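PDB 4KPP: Sodium/calcium exchanger membrane region domain-containing protein from Archaeoglobus fulgidus, which exchanges protons for calcium ions across the membrane as a transporter of the sodium/calcium exchanger superfamily. Local coordinates for residues A[19-24]-A[217-222]; A[11-16]-A[47-52]; A[79-84]-A[225-230]. All blocks are in the same frame, centred on the assembly; numbering follows the deposited sequence.

Contact 1 (A[19-24]-A[217-222]). With OLA (oleic acid), chain F.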
ATOM      1  N   PRO A  19      -1.379  25.456   0.760  1.00 26.90           N
ATOM      2  CA  PRO A  19      -2.663  25.895   0.196  1.00 31.35           C
ATOM      3  C   PRO A  19      -3.862  25.320   0.946  1.00 31.92           C
ATOM      4  O   PRO A  19      -4.843  26.032   1.171  1.00 25.86           O
ATOM      5  CB  PRO A  19      -2.613  25.360  -1.237  1.00 28.34           C
ATOM      6  CG  PRO A  19      -1.161  25.340  -1.569  1.00 25.41           C
ATOM      7  CD  PRO A  19      -0.472  24.949  -0.288  1.00 25.03           C
ATOM      8  N   TRP A  20      -3.768  24.059   1.357  1.00 31.67           N
ATOM      9  CA  TRP A  20      -4.830  23.458   2.150  1.00 29.21           C
ATOM     10  C   TRP A  20      -4.792  23.888   3.618  1.00 30.19           C
ATOM     11  O   TRP A  20      -5.832  24.185   4.204  1.00 31.07           O
ATOM     12  CB  TRP A  20      -4.825  21.932   2.043  1.00 24.57           C
ATOM     13  CG  TRP A  20      -5.884  21.317   2.897  1.00 24.21           C
ATOM     14  CD1 TRP A  20      -5.700  20.465   3.951  1.00 24.44           C
ATOM     15  CD2 TRP A  20      -7.297  21.539   2.803  1.00 24.49           C
ATOM     16  NE1 TRP A  20      -6.913  20.130   4.506  1.00 23.63           N
ATOM     17  CE2 TRP A  20      -7.909  20.777   3.820  1.00 24.04           C
ATOM     18  CE3 TRP A  20      -8.105  22.300   1.951  1.00 27.64           C
ATOM     19  CZ2 TRP A  20      -9.291  20.758   4.010  1.00 22.45           C
ATOM     20  CZ3 TRP A  20      -9.479  22.276   2.141  1.00 25.89           C
ATOM     21  CH2 TRP A  20     -10.057  21.509   3.162  1.00 20.49           C
ATOM     22  N   LEU A  21      -3.600  23.920   4.207  1.00 31.96           N
ATOM     23  CA  LEU A  21      -3.456  24.294   5.615  1.00 31.04           C
ATOM     24  C   LEU A  21      -3.884  25.736   5.883  1.00 33.06           C
ATOM     25  O   LEU A  21      -4.533  26.024   6.890  1.00 36.24           O
ATOM     26  CB  LEU A  21      -2.022  24.064   6.101  1.00 28.54           C
ATOM     27  CG  LEU A  21      -1.655  22.612   6.420  1.00 32.09           C
ATOM     28  CD1 LEU A  21      -0.214  22.507   6.895  1.00 31.15           C
ATOM     29  CD2 LEU A  21      -2.609  22.026   7.453  1.00 27.72           C
ATOM     30  N   ILE A  22      -3.515  26.638   4.979  1.00 29.81           N
ATOM     31  CA  ILE A  22      -3.933  28.030   5.075  1.00 32.93           C
ATOM     32  C   ILE A  22      -5.452  28.132   4.955  1.00 37.46           C
ATOM     33  O   ILE A  22      -6.094  28.882   5.692  1.00 42.12           O
ATOM     34  CB  ILE A  22      -3.252  28.888   3.991  1.00 36.00           C
ATOM     35  CG1 ILE A  22      -1.752  28.995   4.279  1.00 38.71           C
ATOM     36  CG2 ILE A  22      -3.892  30.266   3.905  1.00 35.07           C
ATOM     37  CD1 ILE A  22      -0.930  29.475   3.102  1.00 42.50           C
ATOM     38  N   SER A  23      -6.019  27.353   4.036  1.00 34.68           N
ATOM     39  CA  SER A  23      -7.465  27.314   3.841  1.00 34.69           C
ATOM     40  C   SER A  23      -8.182  26.827   5.098  1.00 37.91           C
ATOM     41  O   SER A  23      -9.261  27.315   5.431  1.00 37.39           O
ATOM     42  CB  SER A  23      -7.828  26.418   2.654  1.00 31.00           C
ATOM     43  OG  SER A  23      -7.210  26.873   1.463  1.00 32.38           O
ATOM     44  N   LEU A  24      -7.580  25.864   5.788  1.00 38.86           N
ATOM     45  CA  LEU A  24      -8.127  25.380   7.051  1.00 39.44           C
ATOM     46  C   LEU A  24      -8.039  26.457   8.126  1.00 40.80           C
ATOM     47  O   LEU A  24      -8.987  26.670   8.885  1.00 43.71           O
ATOM     48  CB  LEU A  24      -7.386  24.128   7.522  1.00 41.18           C
ATOM     49  CG  LEU A  24      -7.799  22.776   6.942  1.00 38.72           C
ATOM     50  CD1 LEU A  24      -6.917  21.674   7.508  1.00 36.92           C
ATOM     51  CD2 LEU A  24      -9.266  22.493   7.233  1.00 36.15           C
ATOM     52  N   GLY A 217       2.094  13.926   9.654  1.00 23.36           N
ATOM     53  CA  GLY A 217       1.021  13.134  10.225  1.00 26.34           C
ATOM     54  C   GLY A 217      -0.178  13.993  10.581  1.00 31.36           C
ATOM     55  O   GLY A 217      -1.321  13.598  10.354  1.00 33.17           O
ATOM     56  N   PHE A 218       0.087  15.173  11.137  1.00 27.96           N
ATOM     57  CA  PHE A 218      -0.967  16.136  11.441  1.00 28.49           C
ATOM     58  C   PHE A 218      -1.680  16.575  10.167  1.00 26.13           C
ATOM     59  O   PHE A 218      -2.909  16.629  10.120  1.00 25.04           O
ATOM     60  CB  PHE A 218      -0.387  17.352  12.165  1.00 35.18           C
ATOM     61  CG  PHE A 218      -1.347  18.502  12.297  1.00 41.10           C
ATOM     62  CD1 PHE A 218      -2.344  18.483  13.262  1.00 43.01           C
ATOM     63  CD2 PHE A 218      -1.242  19.610  11.469  1.00 42.29           C
ATOM     64  CE1 PHE A 218      -3.224  19.545  13.389  1.00 43.66           C
ATOM     65  CE2 PHE A 218      -2.121  20.673  11.593  1.00 42.30           C
ATOM     66  CZ  PHE A 218      -3.111  20.638  12.554  1.00 42.43           C
ATOM     67  N   THR A 219      -0.897  16.882   9.138  1.00 24.66           N
ATOM     68  CA  THR A 219      -1.437  17.334   7.862  1.00 24.55           C
ATOM     69  C   THR A 219      -2.368  16.301   7.232  1.00 26.56           C
ATOM     70  O   THR A 219      -3.465  16.634   6.786  1.00 26.56           O
ATOM     71  CB  THR A 219      -0.309  17.682   6.880  1.00 22.56           C
ATOM     72  OG1 THR A 219       0.395  18.832   7.359  1.00 24.18           O
ATOM     73  CG2 THR A 219      -0.868  17.978   5.499  1.00 18.64           C
ATOM     74  N   ILE A 220      -1.929  15.048   7.206  1.00 28.25           N
ATOM     75  CA  ILE A 220      -2.744  13.964   6.667  1.00 31.51           C
ATOM     76  C   ILE A 220      -4.089  13.844   7.390  1.00 33.00           C
ATOM     77  O   ILE A 220      -5.139  13.758   6.751  1.00 34.54           O
ATOM     78  CB  ILE A 220      -1.988  12.621   6.713  1.00 32.14           C
ATOM     79  CG1 ILE A 220      -0.824  12.643   5.719  1.00 34.23           C
ATOM     80  CG2 ILE A 220      -2.922  11.461   6.412  1.00 30.18           C
ATOM     81  CD1 ILE A 220      -0.021  11.361   5.676  1.00 34.70           C
ATOM     82  N   LEU A 221      -4.055  13.858   8.720  1.00 31.15           N
ATOM     83  CA  LEU A 221      -5.275  13.734   9.514  1.00 29.51           C
ATOM     84  C   LEU A 221      -6.220  14.924   9.324  1.00 28.21           C
ATOM     85  O   LEU A 221      -7.434  14.791   9.480  1.00 27.83           O
ATOM     86  CB  LEU A 221      -4.943  13.539  10.998  1.00 30.00           C
ATOM     87  CG  LEU A 221      -4.095  12.305  11.332  1.00 35.34           C
ATOM     88  CD1 LEU A 221      -3.749  12.249  12.816  1.00 36.24           C
ATOM     89  CD2 LEU A 221      -4.786  11.023  10.883  1.00 33.10           C
ATOM     90  N   MET A 222      -5.658  16.082   8.983  1.00 29.73           N
ATOM     91  CA  MET A 222      -6.456  17.283   8.737  1.00 28.52           C
ATOM     92  C   MET A 222      -6.856  17.419   7.271  1.00 26.60           C
ATOM     93  O   MET A 222      -7.429  18.431   6.872  1.00 30.21           O
ATOM     94  CB  MET A 222      -5.694  18.537   9.178  1.00 29.10           C
ATOM     95  CG  MET A 222      -5.343  18.573  10.657  1.00 33.50           C
ATOM     96  SD  MET A 222      -6.794  18.688  11.723  1.00 54.71           S
ATOM     97  CE  MET A 222      -7.446  20.273  11.206  1.00 41.83           C
TER
HETATM   98  C3  OLA F 503      -9.176  24.761  11.556  1.00 55.52           C
HETATM   99  C4  OLA F 503      -7.873  24.777  12.345  1.00 55.74           C
HETATM  100  C5  OLA F 503      -6.823  23.884  11.694  1.00 55.64           C
HETATM  101  C6  OLA F 503      -5.817  24.707  10.898  1.00 54.12           C
HETATM  102  C7  OLA F 503      -4.401  24.185  11.114  1.00 52.60           C
HETATM  103  C8  OLA F 503      -3.369  25.284  10.893  1.00 52.74           C
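M222, L21 and L24 bury more surface here than their neighbours, and M222 is the hub. The backbone departs from the helix at M222, just past helix 202-221, and its carbonyl turns out toward helix 18-25. There W20 reaches it: NE1 of W20 donates to O of M222 over 3.0 Å, almost straight (175° at the hydrogen) and with the acceptor practically in the indole plane. Seen from the carbonyl, the approach is bent, 131° at the oxygen, and the donor stands tilted out of the carbonyl plane. CG of W20 lies anti to the backbone N (chi1 178°), a choice that swings the pyrrole edge toward M222.

A methyl of L24 packs against the same oxygen. Its CD1 sits 3.3 Å from O of M222 and 3.8 Å from CB of M222, while CG of L24 rests on one face of the indole near its rim. CG of M222 lies over a face of the F218 ring, near its rim; the bends at chi2 and chi3 then bring CE within 3.7 Å of C5 of the oleic acid. L21 crosses T219 at about a right angle, with CD1 of L21 3.8 Å from OG1 of T219, whose hydroxyl is hydrogen-bonded to O of F215. The other methyl, CD2 of L21, reaches CE2 of F218 at 4.4 Å, obliquely to the ring. W20 also touches A42 of helix 32-60.

A phenylalanine in place of W20 has no N-H to offer, which would probably leave the M222 carbonyl without this partner and L24 with less surface to lie on.

Chemically, one straight polar bond meets a carbonyl at a helix end, and apolar packing surrounds it, with carbon of the bound oleic acid packing against M222 and L24.

Contact 2 (A[11-16]-A[47-52])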
ATOM      1  N   LEU A  11      11.851  22.430   1.621  1.00 39.33           N
ATOM      2  CA  LEU A  11      10.960  23.582   1.732  1.00 42.55           C
ATOM      3  C   LEU A  11       9.873  23.589   0.661  1.00 43.34           C
ATOM      4  O   LEU A  11       8.721  23.928   0.938  1.00 46.24           O
ATOM      5  CB  LEU A  11      11.759  24.886   1.660  1.00 44.82           C
ATOM      6  CG  LEU A  11      10.944  26.173   1.821  1.00 48.56           C
ATOM      7  CD1 LEU A  11      10.413  26.300   3.244  1.00 49.28           C
ATOM      8  CD2 LEU A  11      11.759  27.401   1.429  1.00 50.08           C
ATOM      9  N   ALA A  12      10.245  23.216  -0.561  1.00 40.45           N
ATOM     10  CA  ALA A  12       9.327  23.269  -1.695  1.00 40.07           C
ATOM     11  C   ALA A  12       8.112  22.370  -1.499  1.00 39.99           C
ATOM     12  O   ALA A  12       6.974  22.819  -1.618  1.00 40.87           O
ATOM     13  CB  ALA A  12      10.051  22.909  -2.987  1.00 40.42           C
ATOM     14  N   ILE A  13       8.353  21.102  -1.186  1.00 38.80           N
ATOM     15  CA  ILE A  13       7.251  20.160  -1.041  1.00 40.81           C
ATOM     16  C   ILE A  13       6.505  20.332   0.282  1.00 37.08           C
ATOM     17  O   ILE A  13       5.329  19.980   0.381  1.00 37.97           O
ATOM     18  CB  ILE A  13       7.702  18.700  -1.234  1.00 47.23           C
ATOM     19  CG1 ILE A  13       8.095  18.067   0.101  1.00 49.16           C
ATOM     20  CG2 ILE A  13       8.813  18.624  -2.283  1.00 50.37           C
ATOM     21  CD1 ILE A  13       7.412  16.753   0.349  1.00 50.41           C
ATOM     22  N   SER A  14       7.181  20.877   1.288  1.00 34.74           N
ATOM     23  CA  SER A  14       6.525  21.206   2.548  1.00 32.13           C
ATOM     24  C   SER A  14       5.526  22.324   2.289  1.00 31.97           C
ATOM     25  O   SER A  14       4.431  22.344   2.854  1.00 28.58           O
ATOM     26  CB  SER A  14       7.547  21.647   3.603  1.00 33.87           C
ATOM     27  OG  SER A  14       8.372  20.570   4.016  1.00 33.94           O
ATOM     28  N   SER A  15       5.909  23.244   1.408  1.00 33.12           N
ATOM     29  CA  SER A  15       5.072  24.390   1.072  1.00 35.53           C
ATOM     30  C   SER A  15       3.809  23.970   0.321  1.00 28.96           C
ATOM     31  O   SER A  15       2.837  24.717   0.268  1.00 29.17           O
ATOM     32  CB  SER A  15       5.870  25.410   0.252  1.00 43.07           C
ATOM     33  OG  SER A  15       5.305  26.706   0.353  1.00 48.51           O
ATOM     34  N   LEU A  16       3.827  22.769  -0.250  1.00 28.74           N
ATOM     35  CA  LEU A  16       2.677  22.247  -0.985  1.00 29.97           C
ATOM     36  C   LEU A  16       1.489  21.906  -0.077  1.00 27.44           C
ATOM     37  O   LEU A  16       0.362  21.761  -0.552  1.00 23.83           O
ATOM     38  CB  LEU A  16       3.078  21.026  -1.817  1.00 28.10           C
ATOM     39  CG  LEU A  16       4.049  21.252  -2.979  1.00 32.65           C
ATOM     40  CD1 LEU A  16       4.312  19.943  -3.708  1.00 31.69           C
ATOM     41  CD2 LEU A  16       3.520  22.306  -3.945  1.00 31.67           C
ATOM     42  N   SER A  47       3.144  12.826   2.467  1.00 27.20           N
ATOM     43  CA  SER A  47       3.601  11.454   2.282  1.00 29.01           C
ATOM     44  C   SER A  47       5.096  11.367   1.969  1.00 28.07           C
ATOM     45  O   SER A  47       5.784  10.476   2.468  1.00 26.00           O
ATOM     46  CB  SER A  47       2.788  10.749   1.194  1.00 30.54           C
ATOM     47  OG  SER A  47       3.212   9.407   1.042  1.00 33.90           O
ATOM     48  N   PHE A  48       5.596  12.282   1.139  1.00 26.95           N
ATOM     49  CA  PHE A  48       7.025  12.320   0.831  1.00 26.59           C
ATOM     50  C   PHE A  48       7.824  12.715   2.069  1.00 24.60           C
ATOM     51  O   PHE A  48       8.918  12.199   2.305  1.00 24.48           O
ATOM     52  CB  PHE A  48       7.331  13.300  -0.306  1.00 30.64           C
ATOM     53  CG  PHE A  48       6.872  12.836  -1.660  1.00 34.68           C
ATOM     54  CD1 PHE A  48       7.580  11.865  -2.352  1.00 36.29           C
ATOM     55  CD2 PHE A  48       5.746  13.388  -2.254  1.00 34.41           C
ATOM     56  CE1 PHE A  48       7.163  11.440  -3.602  1.00 35.03           C
ATOM     57  CE2 PHE A  48       5.326  12.966  -3.502  1.00 34.85           C
ATOM     58  CZ  PHE A  48       6.037  11.991  -4.176  1.00 33.90           C
ATOM     59  N   LEU A  49       7.271  13.642   2.847  1.00 20.80           N
ATOM     60  CA  LEU A  49       7.901  14.083   4.086  1.00 25.02           C
ATOM     61  C   LEU A  49       8.062  12.906   5.036  1.00 27.57           C
ATOM     62  O   LEU A  49       9.132  12.704   5.613  1.00 22.86           O
ATOM     63  CB  LEU A  49       7.079  15.192   4.751  1.00 25.19           C
ATOM     64  CG  LEU A  49       6.924  16.483   3.942  1.00 32.71           C
ATOM     65  CD1 LEU A  49       5.899  17.415   4.581  1.00 30.57           C
ATOM     66  CD2 LEU A  49       8.268  17.188   3.775  1.00 33.69           C
ATOM     67  N   ILE A  50       6.990  12.129   5.181  1.00 28.98           N
ATOM     68  CA  ILE A  50       6.999  10.942   6.026  1.00 31.26           C
ATOM     69  C   ILE A  50       8.047   9.939   5.554  1.00 29.37           C
ATOM     70  O   ILE A  50       8.788   9.385   6.361  1.00 28.22           O
ATOM     71  CB  ILE A  50       5.604  10.278   6.078  1.00 33.26           C
ATOM     72  CG1 ILE A  50       4.674  11.091   6.979  1.00 31.94           C
ATOM     73  CG2 ILE A  50       5.703   8.853   6.597  1.00 31.08           C
ATOM     74  CD1 ILE A  50       3.257  10.581   7.026  1.00 31.17           C
ATOM     75  N   SER A  51       8.126   9.730   4.245  1.00 33.01           N
ATOM     76  CA  SER A  51       9.105   8.803   3.692  1.00 36.59           C
ATOM     77  C   SER A  51      10.530   9.292   3.933  1.00 32.91           C
ATOM     78  O   SER A  51      11.406   8.507   4.293  1.00 29.91           O
ATOM     79  CB  SER A  51       8.856   8.574   2.202  1.00 39.08           C
ATOM     80  OG  SER A  51       7.648   7.862   2.010  1.00 41.96           O
ATOM     81  N   TRP A  52      10.749  10.590   3.735  1.00 31.27           N
ATOM     82  CA  TRP A  52      12.038  11.211   4.023  1.00 29.45           C
ATOM     83  C   TRP A  52      12.401  11.033   5.487  1.00 28.14           C
ATOM     84  O   TRP A  52      13.557  10.774   5.824  1.00 30.71           O
ATOM     85  CB  TRP A  52      12.006  12.703   3.684  1.00 34.27           C
ATOM     86  CG  TRP A  52      12.040  12.988   2.220  1.00 39.06           C
ATOM     87  CD1 TRP A  52      12.319  12.102   1.220  1.00 42.24           C
ATOM     88  CD2 TRP A  52      11.787  14.246   1.584  1.00 38.74           C
ATOM     89  NE1 TRP A  52      12.256  12.731  -0.000  1.00 42.03           N
ATOM     90  CE2 TRP A  52      11.932  14.047   0.196  1.00 40.30           C
ATOM     91  CE3 TRP A  52      11.453  15.521   2.051  1.00 38.72           C
ATOM     92  CZ2 TRP A  52      11.753  15.075  -0.728  1.00 39.84           C
ATOM     93  CZ3 TRP A  52      11.277  16.540   1.130  1.00 38.14           C
ATOM     94  CH2 TRP A  52      11.429  16.311  -0.241  1.00 39.32           C
TER
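An unusual pair of torsions drives I13 into helix 32-60: chi1 at 92° and chi2 at 129° both lie away from the staggered values, and together they send CG1 and CD1 forward among F48, L49 and W52. On the facing helix, the CB bonds of F48, L49 and W52 all point toward helix 4-14, which presents these three side chains to the isoleucine.

CD1 of I13 goes deepest. It lies 3.5 Å from CB of F48, the two side chains crossing at about a right angle, and 3.6 Å from CD2 of L49, where isoleucine and leucine slide past each other in opposite directions. Further back along the isoleucine, CG1 comes within 3.7 Å of CZ3 of W52, on the six-membered part of the indole, and CG2 stands 4.0 Å from CH2 of the same ring. The tryptophan approaches from the opposite direction to I13, and one face of its ring carries the carbonyl oxygen of F48, 3.2 Å above the plane, so the indole lies against its own helix.

S14 adds a second contact to L49. Its OG is 3.4 Å from CD2 of L49, a polar atom set against a methyl group, while its hydrogen bond is made with O of L10 in the preceding turn. I13 and S14 touch the same methyl from directions roughly at right angles. Beyond the contact, L49 also meets L212 of helix 202-221, and F48 meets P257 and I260 of helix 242-267.

No hydrogen bond links the two segments. This is helix-to-helix side-chain packing in a largely helical membrane protein of the sodium/calcium exchanger family, joining the amino-terminal helix 4-14 to helix 32-60, which contains a predicted membrane span.

Contact 3 (A[79-84]-A[225-230])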
ATOM      1  N   TYR A  79      -3.939   4.160   4.572  1.00 19.23           N
ATOM      2  CA  TYR A  79      -4.539   3.770   5.841  1.00 24.04           C
ATOM      3  C   TYR A  79      -5.464   4.857   6.369  1.00 27.05           C
ATOM      4  O   TYR A  79      -6.504   4.564   6.957  1.00 32.02           O
ATOM      5  CB  TYR A  79      -3.462   3.429   6.876  1.00 23.09           C
ATOM      6  CG  TYR A  79      -2.864   2.059   6.676  1.00 23.71           C
ATOM      7  CD1 TYR A  79      -1.957   1.821   5.652  1.00 20.81           C
ATOM      8  CD2 TYR A  79      -3.214   1.000   7.504  1.00 21.43           C
ATOM      9  CE1 TYR A  79      -1.415   0.568   5.458  1.00 18.19           C
ATOM     10  CE2 TYR A  79      -2.675  -0.257   7.320  1.00 19.24           C
ATOM     11  CZ  TYR A  79      -1.775  -0.467   6.296  1.00 19.21           C
ATOM     12  OH  TYR A  79      -1.234  -1.716   6.103  1.00 20.30           O
ATOM     13  N   ALA A  80      -5.088   6.111   6.145  1.00 28.45           N
ATOM     14  CA  ALA A  80      -5.868   7.237   6.645  1.00 28.55           C
ATOM     15  C   ALA A  80      -7.156   7.434   5.854  1.00 24.66           C
ATOM     16  O   ALA A  80      -8.211   7.683   6.433  1.00 23.99           O
ATOM     17  CB  ALA A  80      -5.034   8.504   6.636  1.00 29.79           C
ATOM     18  N   VAL A  81      -7.064   7.321   4.532  1.00 19.50           N
ATOM     19  CA  VAL A  81      -8.237   7.444   3.670  1.00 20.75           C
ATOM     20  C   VAL A  81      -9.188   6.263   3.853  1.00 25.13           C
ATOM     21  O   VAL A  81     -10.395   6.447   4.019  1.00 24.84           O
ATOM     22  CB  VAL A  81      -7.844   7.571   2.180  1.00 21.21           C
ATOM     23  CG1 VAL A  81      -9.077   7.465   1.287  1.00 17.17           C
ATOM     24  CG2 VAL A  81      -7.109   8.882   1.930  1.00 19.58           C
ATOM     25  N   ASP A  82      -8.645   5.049   3.831  1.00 23.39           N
ATOM     26  CA  ASP A  82      -9.471   3.863   4.018  1.00 20.79           C
ATOM     27  C   ASP A  82     -10.004   3.821   5.444  1.00 21.85           C
ATOM     28  O   ASP A  82     -11.123   3.369   5.688  1.00 21.44           O
ATOM     29  CB  ASP A  82      -8.676   2.595   3.720  1.00 20.97           C
ATOM     30  CG  ASP A  82      -9.568   1.421   3.366  1.00 24.51           C
ATOM     31  OD1 ASP A  82     -10.809   1.573   3.415  1.00 21.34           O
ATOM     32  OD2 ASP A  82      -9.026   0.343   3.044  1.00 24.57           O
ATOM     33  N   GLY A  83      -9.192   4.300   6.382  1.00 23.87           N
ATOM     34  CA  GLY A  83      -9.597   4.397   7.770  1.00 21.53           C
ATOM     35  C   GLY A  83     -10.762   5.350   7.954  1.00 23.48           C
ATOM     36  O   GLY A  83     -11.649   5.099   8.771  1.00 27.05           O
ATOM     37  N   TYR A  84     -10.761   6.444   7.197  1.00 20.74           N
ATOM     38  CA  TYR A  84     -11.859   7.401   7.254  1.00 23.87           C
ATOM     39  C   TYR A  84     -13.164   6.758   6.807  1.00 19.40           C
ATOM     40  O   TYR A  84     -14.203   6.945   7.432  1.00 24.07           O
ATOM     41  CB  TYR A  84     -11.569   8.640   6.397  1.00 27.09           C
ATOM     42  CG  TYR A  84     -12.781   9.533   6.223  1.00 30.93           C
ATOM     43  CD1 TYR A  84     -13.169  10.413   7.226  1.00 31.84           C
ATOM     44  CD2 TYR A  84     -13.547   9.488   5.063  1.00 30.59           C
ATOM     45  CE1 TYR A  84     -14.280  11.223   7.079  1.00 27.94           C
ATOM     46  CE2 TYR A  84     -14.660  10.293   4.909  1.00 29.32           C
ATOM     47  CZ  TYR A  84     -15.019  11.158   5.919  1.00 30.48           C
ATOM     48  OH  TYR A  84     -16.125  11.961   5.771  1.00 33.23           O
ATOM     49  N   GLU A 225     -10.474  13.682   5.349  1.00 23.90           N
ATOM     50  CA  GLU A 225     -11.922  13.846   5.293  1.00 26.35           C
ATOM     51  C   GLU A 225     -12.320  14.736   4.124  1.00 24.09           C
ATOM     52  O   GLU A 225     -13.179  14.375   3.326  1.00 24.82           O
ATOM     53  CB  GLU A 225     -12.458  14.423   6.604  1.00 29.14           C
ATOM     54  CG  GLU A 225     -13.951  14.720   6.581  1.00 32.13           C
ATOM     55  CD  GLU A 225     -14.468  15.242   7.908  1.00 39.97           C
ATOM     56  OE1 GLU A 225     -13.643  15.580   8.783  1.00 45.05           O
ATOM     57  OE2 GLU A 225     -15.703  15.315   8.078  1.00 43.04           O
ATOM     58  N   ALA A 226     -11.685  15.898   4.023  1.00 21.84           N
ATOM     59  CA  ALA A 226     -11.993  16.829   2.948  1.00 25.12           C
ATOM     60  C   ALA A 226     -11.655  16.224   1.591  1.00 26.60           C
ATOM     61  O   ALA A 226     -12.393  16.401   0.623  1.00 25.48           O
ATOM     62  CB  ALA A 226     -11.254  18.133   3.149  1.00 23.74           C
ATOM     63  N   PHE A 227     -10.539  15.506   1.522  1.00 22.95           N
ATOM     64  CA  PHE A 227     -10.156  14.849   0.281  1.00 18.65           C
ATOM     65  C   PHE A 227     -11.144  13.745  -0.098  1.00 21.38           C
ATOM     66  O   PHE A 227     -11.509  13.614  -1.264  1.00 22.92           O
ATOM     67  CB  PHE A 227      -8.731  14.295   0.367  1.00 20.86           C
ATOM     68  CG  PHE A 227      -8.331  13.475  -0.828  1.00 23.13           C
ATOM     69  CD1 PHE A 227      -8.080  14.082  -2.048  1.00 18.57           C
ATOM     70  CD2 PHE A 227      -8.222  12.095  -0.734  1.00 23.30           C
ATOM     71  CE1 PHE A 227      -7.719  13.325  -3.157  1.00 22.10           C
ATOM     72  CE2 PHE A 227      -7.864  11.334  -1.833  1.00 23.22           C
ATOM     73  CZ  PHE A 227      -7.611  11.949  -3.046  1.00 23.09           C
ATOM     74  N   SER A 228     -11.578  12.963   0.889  1.00 22.43           N
ATOM     75  CA  SER A 228     -12.492  11.848   0.644  1.00 26.73           C
ATOM     76  C   SER A 228     -13.896  12.341   0.300  1.00 26.99           C
ATOM     77  O   SER A 228     -14.515  11.861  -0.651  1.00 25.62           O
ATOM     78  CB  SER A 228     -12.556  10.907   1.852  1.00 25.75           C
ATOM     79  OG  SER A 228     -11.264  10.461   2.236  1.00 26.95           O
ATOM     80  N   GLU A 229     -14.395  13.297   1.079  1.00 23.34           N
ATOM     81  CA  GLU A 229     -15.704  13.882   0.821  1.00 27.45           C
ATOM     82  C   GLU A 229     -15.677  14.754  -0.426  1.00 29.17           C
ATOM     83  O   GLU A 229     -16.683  14.878  -1.124  1.00 34.46           O
ATOM     84  CB  GLU A 229     -16.191  14.693   2.026  1.00 31.48           C
ATOM     85  CG  GLU A 229     -16.405  13.870   3.291  1.00 34.00           C
ATOM     86  CD  GLU A 229     -17.456  12.777   3.129  1.00 36.63           C
ATOM     87  OE1 GLU A 229     -18.332  12.903   2.248  1.00 33.04           O
ATOM     88  OE2 GLU A 229     -17.405  11.787   3.892  1.00 41.59           O
ATOM     89  N   GLY A 230     -14.526  15.363  -0.697  1.00 25.66           N
ATOM     90  CA  GLY A 230     -14.350  16.150  -1.902  1.00 25.40           C
ATOM     91  C   GLY A 230     -14.458  15.271  -3.133  1.00 30.10           C
ATOM     92  O   GLY A 230     -15.122  15.629  -4.107  1.00 36.19           O
TER
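Y84 meets E225 and S228 largely through carbon. Its ring takes a CH-pi contact from CA of E225, which sits over one face 4.1 Å from the centroid and 16° off the ring normal. The glutamate chain then runs on extended, bringing CG within 3.5 Å of CE1 of Y84. Approaching obliquely from the same side of the ring plane, CB of S228 lies 3.6 Å from CD2 of Y84. CG of Y84 is anti to the backbone N (chi1 169°), and this carries the ring across from helix 76-91 to helix 224-237.

V81 makes a further apolar contact, its CG2 coming to 4.3 Å from CD2 of F227. F227 itself continues to T36 and S39 of helix 32-60. The other methyl of V81 meets a hydroxyl instead: CG1 of V81 is 3.8 Å from OG of S228, which is hydrogen-bonded to O of V224.

On the polar side, E229 is modelled too close to the Y84 hydroxyl for the spacing to be trusted, so the nature of this meeting stays doubtful; OE2 of E229 also has a weak hydrogen bond with OH of Y96.

The short helix segments cross at -63°, with 9.8 Å between axes. Between the helices, the dependable chemistry is the CH-pi contact on the tyrosine face and the carbon packing beside it.

None of the three contacts is fully buried: contact 2 lies at the surface, while contacts 1 and 3 are partly buried. Helices 4-14, 18-25 and 32-60, which contacts 1 and 2 draw on, follow one another in the chain. Contacts 1 and 3 use successive helices, 202-221 and 224-237, and touch directly where CZ2 of W20 meets CB of A226 at 3.4 Å. I220 packs on I50, tying contact 1 to contact 2, whereas contacts 2 and 3 do not meet. Their chemistry differs: only contact 1 has a hydrogen bond between its segments, contact 2 is packing without one, and contact 3 rests on a tyrosine ring packed against E225 and S228. All three lie away from the calcium site.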